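Local structure of eukaryotic Translation Initiation 4E (Schistosoma mansoni, 3HXI) at residues R119-A124 / L149-R154. The protein binds the 7-methylguanosine cap at the 5' end of messenger RNA and probably thereby takes part in starting translation. Residues are numbered along the deposited sequence; the frame is centred on the assembly and turned at random.
Sequences RQICGA and LSIGRR
Helix 145-159 packs here on the convex, helix-bearing side of the eIF4E sheet, where helix 115-120 passes into strand 121-127. I151 is the one residue of 149-154 that makes the contact. Its CB points toward 119-124. With CG1 anti to the carbonyl carbon (chi1 -75°) and an extended chi2 of 171°, CD1 is carried across to the other segment. There I151 CD1 meets Q120 CB at 3.7 Å and I121 CD1 at 4.0 Å. The CG2 branch of I151 also lies 4.1 Å from I121 CD1, so the end of I121 touches both branches of I151. The two isoleucine side chains cross at a slant. No hydrogen bond joins the segments, and all three touching residues are buried. Q120 touches mainly through its CB; its chain bends at chi2 (-59°) and leads the amide away, where OE1 is hydrogen-bonded to S141 OG. W112 and L139 touch both isoleucines, and L107 of helix 96-108 adds to the packing on I121. This is apolar helix-on-sheet packing, part of the core between the curved antiparallel sheet and the dorsal helices of the eIF4E fold.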
# COMPACT_ATOMS: atom_id res chain seq x y z
N ARG A 119 -4.17 -13.38 -0.38
CA ARG A 119 -4.19 -13.61 -1.83
C ARG A 119 -4.69 -12.40 -2.62
O ARG A 119 -4.31 -12.21 -3.76
CB ARG A 119 -5.02 -14.87 -2.17
CG ARG A 119 -4.40 -16.17 -1.62
CD ARG A 119 -5.08 -17.43 -2.19
NE ARG A 119 -6.35 -17.72 -1.53
CZ ARG A 119 -6.51 -18.69 -0.63
NH1 ARG A 119 -7.69 -18.89 -0.07
NH2 ARG A 119 -5.49 -19.45 -0.28
N GLN A 120 -5.55 -11.59 -2.00
CA GLN A 120 -6.11 -10.41 -2.68
C GLN A 120 -5.08 -9.30 -2.78
O GLN A 120 -5.19 -8.43 -3.66
CB GLN A 120 -7.35 -9.88 -1.93
CG GLN A 120 -8.65 -10.56 -2.24
CD GLN A 120 -8.99 -10.49 -3.72
OE1 GLN A 120 -9.18 -9.40 -4.29
NE2 GLN A 120 -9.04 -11.64 -4.35
N ILE A 121 -4.09 -9.33 -1.89
CA ILE A 121 -3.19 -8.17 -1.74
C ILE A 121 -2.21 -8.06 -2.90
O ILE A 121 -1.49 -9.02 -3.22
CB ILE A 121 -2.42 -8.20 -0.38
CG1 ILE A 121 -3.38 -8.16 0.82
CG2 ILE A 121 -1.36 -7.05 -0.32
CD1 ILE A 121 -4.26 -6.91 0.97
N CYS A 122 -2.17 -6.87 -3.50
CA CYS A 122 -1.16 -6.56 -4.51
C CYS A 122 -0.07 -5.66 -3.94
O CYS A 122 1.11 -5.97 -4.06
CB CYS A 122 -1.80 -5.88 -5.71
SG CYS A 122 -2.95 -6.97 -6.58
N GLY A 123 -0.47 -4.55 -3.33
CA GLY A 123 0.52 -3.61 -2.81
C GLY A 123 -0.07 -2.40 -2.11
O GLY A 123 -1.30 -2.30 -1.98
N ALA A 124 0.80 -1.50 -1.67
CA ALA A 124 0.41 -0.28 -0.96
C ALA A 124 1.09 0.94 -1.60
O ALA A 124 2.16 0.83 -2.22
CB ALA A 124 0.78 -0.38 0.52
N LEU A 149 -14.11 -6.35 1.84
CA LEU A 149 -14.60 -5.72 3.07
C LEU A 149 -13.86 -6.10 4.35
O LEU A 149 -13.58 -5.22 5.16
CB LEU A 149 -16.12 -5.88 3.25
CG LEU A 149 -17.08 -4.87 2.57
CD1 LEU A 149 -17.06 -3.51 3.26
CD2 LEU A 149 -16.80 -4.68 1.10
N SER A 150 -13.53 -7.39 4.55
CA SER A 150 -12.70 -7.75 5.73
C SER A 150 -11.29 -7.13 5.68
O SER A 150 -10.73 -6.80 6.73
CB SER A 150 -12.62 -9.26 5.93
OG SER A 150 -11.90 -9.86 4.87
N ILE A 151 -10.75 -6.97 4.48
CA ILE A 151 -9.44 -6.29 4.32
C ILE A 151 -9.57 -4.83 4.70
O ILE A 151 -8.74 -4.30 5.45
CB ILE A 151 -8.89 -6.45 2.90
CG1 ILE A 151 -8.36 -7.88 2.70
CG2 ILE A 151 -7.76 -5.42 2.59
CD1 ILE A 151 -7.99 -8.18 1.28
N GLY A 152 -10.63 -4.19 4.21
CA GLY A 152 -10.87 -2.78 4.52
C GLY A 152 -11.03 -2.59 6.02
O GLY A 152 -10.47 -1.64 6.58
N ARG A 153 -11.78 -3.50 6.65
CA ARG A 153 -12.00 -3.42 8.10
C ARG A 153 -10.70 -3.55 8.88
O ARG A 153 -10.45 -2.76 9.81
CB ARG A 153 -13.05 -4.45 8.54
CG ARG A 153 -14.48 -4.03 8.17
CD ARG A 153 -15.56 -4.95 8.73
NE ARG A 153 -15.92 -6.00 7.77
CZ ARG A 153 -15.52 -7.26 7.83
NH1 ARG A 153 -15.91 -8.11 6.90
NH2 ARG A 153 -14.72 -7.68 8.81
N ARG A 154 -9.86 -4.50 8.49
CA ARG A 154 -8.55 -4.71 9.13
C ARG A 154 -7.60 -3.52 8.95
O ARG A 154 -6.86 -3.17 9.88
CB ARG A 154 -7.92 -6.02 8.62
CG ARG A 154 -6.50 -6.36 9.11
CD ARG A 154 -6.37 -6.50 10.64
NE ARG A 154 -7.44 -7.29 11.25
CZ ARG A 154 -7.41 -8.62 11.42
NH1 ARG A 154 -6.36 -9.33 11.05
NH2 ARG A 154 -8.45 -9.23 12.00